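Local coordinates for protein cryptic loci regulator 2 (Schizosaccharomyces pombe 972h-, PDB 5IKJ) that promotes transcriptional silencing of heterochromatin upstream of histone deacetylases and supports nucleosome positioning as part of the SHREC repressor complex, at residues Ser241-Glu246 / Ile391-Val396; Val247-Ile252 / Ser313-Asp318. All coordinates share one frame; numbering follows the deposited sequence.

How the contacts relate
The first segments of the two contacts are consecutive: Ser241-Glu246 runs into strand 247-252, so contact 1 lies just before the strand that takes part in contact 2. Their centres are about 17 Å apart. They touch where Tyr242 CD1 packs on Val248 CG1 at 3.7 Å. In sequence contact 2 is nested inside the loop closed by contact 1. Contact 1 is a buried salt bridge about 12 Å from the centre of the chain, whereas contact 2, an aromatic packing site, is partly buried and about 27 Å out. The zinc site of His189, Cys204, Cys206 and Cys209 includes no residue of either contact.

Contact 1 (Ser241-Glu246 / Ile391-Val396); sequences SYRLGE and INDLCV
Arg243 and Asp393 carry this contact, a salt bridge between two side chains that reach toward each other from opposite directions. The arginine spans most of the gap, since Arg243 CA and Asp393 CA stand 12.1 Å apart. Its CG lies anti to the carbonyl carbon, and from there the chain runs extended to NE, delivering the guanidinium end-on. NH1 bonds Asp393 OD2 at 2.7 Å, the oxygen lying somewhat out of the guanidinium plane. NH2 bonds Asp393 OD1 at 3.0 Å, nearly straight at 171° and in that plane. Each nitrogen thus takes its own oxygen, yet the pair is not coplanar: guanidinium and carboxylate are turned 64° apart, and both oxygens are met from above the carboxylate plane.

The base of the arginine sits in a type II beta turn, Arg243 to Glu246, which lies in the loop between helix 214-237 and strand 247-252; Glu246 N returns to Arg243 O at 3.1 Å. Gly245 takes the positive-phi corner of the turn. Within the turn Arg243 N also bonds Glu246 OE2 at 2.9 Å, approaching from above its carboxylate plane, while that same oxygen pairs with Arg494. On the other side, Asp393 stands just before strand 394-397, within the SH3-clan Clr2 family region. Its CG stands anti to the backbone N (chi1 -168°) and beside the carbonyl carbon, which brings OD1 within a weak 2.6 Å bond of Leu394 N.

Both ends have further partners. Asp393 OD1 is also in a salt bridge with Arg462 NH1 of helix 461-469; two arginines around one buried carboxylate would probably stabilise its negative charge. Arg243 also donates to backbone oxygens, NH2 to Asp234 O and NH1 to Lys388 O.

Contact 2 (Val247-Ile252 / Ser313-Asp318); sequences VVWIDI and SRHPLD
Trp249 turns its indole toward the loop 313-318, which wraps past one face and the nitrogen-bearing side of the ring. His315 CB lies over that face, 4.0 Å from the centroid of the five-membered ring, a CH-pi contact offset toward the rim near NE1. Beyond CB, the imidazole presents its edge to the same pyrrole ring: the planes stand at 67°, with His315 CD2 4.0 Å from Trp249 CD1. This T-shaped pair depends on the histidine rotamer, with CG anti to the carbonyl carbon (chi1 -54°). Behind it, CG of Arg314 covers one face of the imidazole, centred on the ring.

The indole N-H is held by the loop backbone. Trp249 NE1 donates to His315 O at 3.2 Å, in a bent bond of 142°, with the donor well above the carbonyl plane and the oxygen tilted from the ring plane. Farther along the benzene ring, CZ2 approaches Pro316 O at 3.6 Å, while Leu317 CA lies at the ring edge and its CB packs near CZ2. A leucine in place of Trp249 would probably leave His315 O without this donor and the imidazole edge without its aromatic face, letting the loop shift.

Strand 247-252 is an inner strand of a five-stranded antiparallel sheet, between 255-266 and the outermost 309-311, and the loop leaves that edge strand toward helix 325-330. Trp249 is further enclosed by a ring stack on Trp312 and an edge-to-face contact with His324, while its side chain touches Pro258 of strand 255-266.

Contact 1 (Ser241-Glu246 / Ile391-Val396)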
loop_
_atom_site.group_PDB
_atom_site.type_symbol
_atom_site.label_atom_id
_atom_site.label_comp_id
_atom_site.label_asym_id
_atom_site.label_seq_id
_atom_site.Cartn_x
_atom_site.Cartn_y
_atom_site.Cartn_z
ATOM N N SER A 241 -13.534 -3.336 5.488
ATOM C CA SER A 241 -13.921 -2.371 4.468
ATOM C C SER A 241 -13.959 -3.069 3.116
ATOM O O SER A 241 -13.491 -4.199 2.961
ATOM C CB SER A 241 -12.945 -1.192 4.437
ATOM O OG SER A 241 -11.623 -1.645 4.197
ATOM N N TYR A 242 -14.532 -2.374 2.139
ATOM C CA TYR A 242 -14.484 -2.803 0.751
ATOM C C TYR A 242 -13.285 -2.164 0.059
ATOM O O TYR A 242 -12.792 -1.109 0.463
ATOM C CB TYR A 242 -15.784 -2.443 0.033
ATOM C CG TYR A 242 -16.963 -3.235 0.544
ATOM C CD1 TYR A 242 -17.284 -4.468 -0.006
ATOM C CD2 TYR A 242 -17.746 -2.761 1.590
ATOM C CE1 TYR A 242 -18.356 -5.202 0.464
ATOM C CE2 TYR A 242 -18.820 -3.489 2.065
ATOM C CZ TYR A 242 -19.120 -4.708 1.499
ATOM O OH TYR A 242 -20.187 -5.435 1.973
ATOM N N ARG A 243 -12.812 -2.827 -0.994
ATOM C CA ARG A 243 -11.501 -2.540 -1.554
ATOM C C ARG A 243 -11.615 -2.028 -2.984
ATOM O O ARG A 243 -12.530 -2.392 -3.728
ATOM C CB ARG A 243 -10.609 -3.786 -1.492
ATOM C CG ARG A 243 -10.324 -4.208 -0.059
ATOM C CD ARG A 243 -9.633 -5.552 0.050
ATOM N NE ARG A 243 -9.199 -5.801 1.422
ATOM C CZ ARG A 243 -8.783 -6.977 1.884
ATOM N NH1 ARG A 243 -8.744 -8.038 1.089
ATOM N NH2 ARG A 243 -8.410 -7.092 3.152
ATOM N N LEU A 244 -10.666 -1.170 -3.347
ATOM C CA LEU A 244 -10.676 -0.516 -4.647
ATOM C C LEU A 244 -10.620 -1.546 -5.766
ATOM O O LEU A 244 -9.711 -2.382 -5.809
ATOM C CB LEU A 244 -9.492 0.446 -4.741
ATOM C CG LEU A 244 -9.515 1.597 -3.733
ATOM C CD1 LEU A 244 -8.194 2.353 -3.733
ATOM C CD2 LEU A 244 -10.668 2.542 -4.029
ATOM N N GLY A 245 -11.594 -1.483 -6.669
ATOM C CA GLY A 245 -11.667 -2.395 -7.787
ATOM C C GLY A 245 -12.545 -3.607 -7.574
ATOM O O GLY A 245 -12.720 -4.396 -8.511
ATOM N N GLU A 246 -13.105 -3.787 -6.380
ATOM C CA GLU A 246 -13.942 -4.946 -6.113
ATOM C C GLU A 246 -15.330 -4.764 -6.713
ATOM O O GLU A 246 -15.846 -3.648 -6.819
ATOM C CB GLU A 246 -14.070 -5.192 -4.610
ATOM C CG GLU A 246 -12.777 -5.579 -3.922
ATOM C CD GLU A 246 -13.009 -6.155 -2.538
ATOM O OE1 GLU A 246 -12.469 -7.242 -2.248
ATOM O OE2 GLU A 246 -13.738 -5.523 -1.743
ATOM N N ILE A 391 -1.111 -9.730 0.521
ATOM C CA ILE A 391 -0.253 -10.243 1.579
ATOM C C ILE A 391 -0.642 -9.560 2.887
ATOM O O ILE A 391 -1.049 -8.390 2.906
ATOM C CB ILE A 391 1.234 -10.014 1.250
ATOM C CG1 ILE A 391 1.528 -8.519 1.077
ATOM C CG2 ILE A 391 1.621 -10.791 -0.007
ATOM C CD1 ILE A 391 2.999 -8.186 0.892
ATOM N N ASN A 392 -0.528 -10.296 3.992
ATOM C CA ASN A 392 -0.926 -9.843 5.326
ATOM C C ASN A 392 -2.440 -9.878 5.481
ATOM O O ASN A 392 -2.968 -9.392 6.495
ATOM C CB ASN A 392 -0.415 -8.431 5.631
ATOM C CG ASN A 392 -0.341 -8.140 7.116
ATOM O OD1 ASN A 392 0.113 -8.973 7.901
ATOM N ND2 ASN A 392 -0.789 -6.952 7.510
ATOM N N ASP A 393 -3.156 -10.438 4.512
ATOM C CA ASP A 393 -4.610 -10.476 4.501
ATOM C C ASP A 393 -5.104 -11.802 5.077
ATOM O O ASP A 393 -4.326 -12.712 5.370
ATOM C CB ASP A 393 -5.117 -10.274 3.069
ATOM C CG ASP A 393 -6.607 -10.009 2.999
ATOM O OD1 ASP A 393 -7.213 -9.676 4.042
ATOM O OD2 ASP A 393 -7.171 -10.131 1.894
ATOM N N LEU A 394 -6.423 -11.898 5.249
ATOM C CA LEU A 394 -7.074 -13.108 5.736
ATOM C C LEU A 394 -7.988 -13.646 4.647
ATOM O O LEU A 394 -8.826 -12.909 4.117
ATOM C CB LEU A 394 -7.875 -12.824 7.011
ATOM C CG LEU A 394 -7.133 -12.035 8.092
ATOM C CD1 LEU A 394 -8.073 -11.660 9.227
ATOM C CD2 LEU A 394 -5.943 -12.827 8.619
ATOM N N CYS A 395 -7.829 -14.928 4.313
ATOM C CA CYS A 395 -8.592 -15.538 3.234
ATOM C C CYS A 395 -9.082 -16.918 3.652
ATOM O O CYS A 395 -8.470 -17.591 4.486
ATOM C CB CYS A 395 -7.754 -15.657 1.952
ATOM S SG CYS A 395 -6.452 -16.915 2.029
ATOM N N VAL A 396 -10.197 -17.328 3.055
ATOM C CA VAL A 396 -10.765 -18.655 3.257
ATOM C C VAL A 396 -10.147 -19.605 2.241
ATOM O O VAL A 396 -9.928 -19.237 1.082
ATOM C CB VAL A 396 -12.301 -18.614 3.122
ATOM C CG1 VAL A 396 -12.902 -20.003 3.296
ATOM C CG2 VAL A 396 -12.902 -17.643 4.131
#

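Contact 2 (Val247-Ile252 / Ser313-Asp318)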
loop_
_atom_site.group_PDB
_atom_site.type_symbol
_atom_site.label_atom_id
_atom_site.label_comp_id
_atom_site.label_asym_id
_atom_site.label_seq_id
_atom_site.Cartn_x
_atom_site.Cartn_y
_atom_site.Cartn_z
ATOM N N VAL A 247 -15.931 -5.884 -7.103
ATOM C CA VAL A 247 -17.306 -5.926 -7.585
ATOM C C VAL A 247 -18.203 -6.294 -6.413
ATOM O O VAL A 247 -17.983 -7.317 -5.752
ATOM C CB VAL A 247 -17.453 -6.929 -8.742
ATOM C CG1 VAL A 247 -18.918 -7.155 -9.089
ATOM C CG2 VAL A 247 -16.687 -6.435 -9.964
ATOM N N VAL A 248 -19.212 -5.464 -6.151
ATOM C CA VAL A 248 -20.038 -5.576 -4.960
ATOM C C VAL A 248 -21.505 -5.455 -5.359
ATOM O O VAL A 248 -21.840 -5.207 -6.517
ATOM C CB VAL A 248 -19.674 -4.514 -3.901
ATOM C CG1 VAL A 248 -18.182 -4.556 -3.588
ATOM C CG2 VAL A 248 -20.083 -3.117 -4.368
ATOM N N TRP A 249 -22.381 -5.638 -4.373
ATOM C CA TRP A 249 -23.805 -5.365 -4.516
ATOM C C TRP A 249 -24.132 -4.065 -3.795
ATOM O O TRP A 249 -23.763 -3.888 -2.629
ATOM C CB TRP A 249 -24.656 -6.497 -3.940
ATOM C CG TRP A 249 -24.715 -7.727 -4.788
ATOM C CD1 TRP A 249 -24.200 -8.954 -4.488
ATOM C CD2 TRP A 249 -25.333 -7.856 -6.076
ATOM N NE1 TRP A 249 -24.457 -9.838 -5.508
ATOM C CE2 TRP A 249 -25.151 -9.188 -6.494
ATOM C CE3 TRP A 249 -26.021 -6.973 -6.914
ATOM C CZ2 TRP A 249 -25.630 -9.660 -7.715
ATOM C CZ3 TRP A 249 -26.496 -7.443 -8.127
ATOM C CH2 TRP A 249 -26.297 -8.774 -8.515
ATOM N N ILE A 250 -24.817 -3.164 -4.490
ATOM C CA ILE A 250 -25.299 -1.919 -3.905
ATOM C C ILE A 250 -26.780 -2.068 -3.597
ATOM O O ILE A 250 -27.535 -2.661 -4.377
ATOM C CB ILE A 250 -25.040 -0.727 -4.849
ATOM C CG1 ILE A 250 -23.548 -0.392 -4.903
ATOM C CG2 ILE A 250 -25.853 0.489 -4.430
ATOM C CD1 ILE A 250 -22.924 -0.104 -3.554
ATOM N N ASP A 251 -27.198 -1.529 -2.455
ATOM C CA ASP A 251 -28.591 -1.583 -2.017
ATOM C C ASP A 251 -29.062 -0.155 -1.759
ATOM O O ASP A 251 -28.783 0.420 -0.702
ATOM C CB ASP A 251 -28.743 -2.458 -0.775
ATOM C CG ASP A 251 -30.187 -2.582 -0.326
ATOM O OD1 ASP A 251 -31.091 -2.385 -1.164
ATOM O OD2 ASP A 251 -30.417 -2.882 0.865
ATOM N N ILE A 252 -29.771 0.416 -2.731
ATOM C CA ILE A 252 -30.344 1.752 -2.624
ATOM C C ILE A 252 -31.841 1.640 -2.867
ATOM O O ILE A 252 -32.269 1.006 -3.839
ATOM C CB ILE A 252 -29.708 2.733 -3.627
ATOM C CG1 ILE A 252 -28.189 2.787 -3.449
ATOM C CG2 ILE A 252 -30.287 4.130 -3.445
ATOM C CD1 ILE A 252 -27.462 3.415 -4.624
ATOM N N SER A 313 -20.522 -12.316 -3.313
ATOM C CA SER A 313 -20.925 -13.693 -3.053
ATOM C C SER A 313 -22.164 -13.802 -2.175
ATOM O O SER A 313 -22.576 -14.922 -1.855
ATOM C CB SER A 313 -19.770 -14.461 -2.404
ATOM O OG SER A 313 -19.262 -13.765 -1.280
ATOM N N ARG A 314 -22.772 -12.680 -1.782
ATOM C CA ARG A 314 -23.944 -12.744 -0.916
ATOM C C ARG A 314 -25.213 -13.048 -1.705
ATOM O O ARG A 314 -26.057 -13.825 -1.245
ATOM C CB ARG A 314 -24.099 -11.433 -0.143
ATOM C CG ARG A 314 -25.286 -11.398 0.816
ATOM C CD ARG A 314 -25.315 -12.617 1.730
ATOM N NE ARG A 314 -26.362 -12.533 2.742
ATOM C CZ ARG A 314 -27.659 -12.696 2.495
ATOM N NH1 ARG A 314 -28.082 -12.936 1.261
ATOM N NH2 ARG A 314 -28.537 -12.607 3.483
ATOM N N HIS A 315 -25.367 -12.453 -2.888
ATOM C CA HIS A 315 -26.558 -12.654 -3.698
ATOM C C HIS A 315 -26.182 -13.203 -5.071
ATOM O O HIS A 315 -25.064 -12.981 -5.547
ATOM C CB HIS A 315 -27.337 -11.345 -3.875
ATOM C CG HIS A 315 -27.680 -10.665 -2.585
ATOM N ND1 HIS A 315 -28.495 -11.238 -1.634
ATOM C CD2 HIS A 315 -27.323 -9.454 -2.095
ATOM C CE1 HIS A 315 -28.622 -10.413 -0.610
ATOM N NE2 HIS A 315 -27.921 -9.323 -0.865
ATOM N N PRO A 316 -27.091 -13.915 -5.732
ATOM C CA PRO A 316 -26.792 -14.435 -7.067
ATOM C C PRO A 316 -27.006 -13.389 -8.148
ATOM O O PRO A 316 -27.809 -12.463 -8.004
ATOM C CB PRO A 316 -27.792 -15.585 -7.225
ATOM C CG PRO A 316 -28.972 -15.150 -6.415
ATOM C CD PRO A 316 -28.441 -14.301 -5.281
ATOM N N LEU A 317 -26.272 -13.548 -9.242
ATOM C CA LEU A 317 -26.517 -12.752 -10.433
ATOM C C LEU A 317 -27.476 -13.497 -11.357
ATOM O O LEU A 317 -27.571 -14.726 -11.337
ATOM C CB LEU A 317 -25.206 -12.426 -11.157
ATOM C CG LEU A 317 -24.508 -13.520 -11.969
ATOM C CD1 LEU A 317 -24.990 -13.533 -13.417
ATOM C CD2 LEU A 317 -23.000 -13.320 -11.918
ATOM N N ASP A 318 -28.193 -12.730 -12.170
ATOM C CA ASP A 318 -29.251 -13.258 -13.019
ATOM C C ASP A 318 -28.708 -13.478 -14.425
ATOM O O ASP A 318 -28.121 -12.569 -15.023
ATOM C CB ASP A 318 -30.452 -12.310 -13.042
ATOM C CG ASP A 318 -31.576 -12.805 -13.941
ATOM O OD1 ASP A 318 -31.497 -13.952 -14.429
ATOM O OD2 ASP A 318 -32.547 -12.046 -14.148
#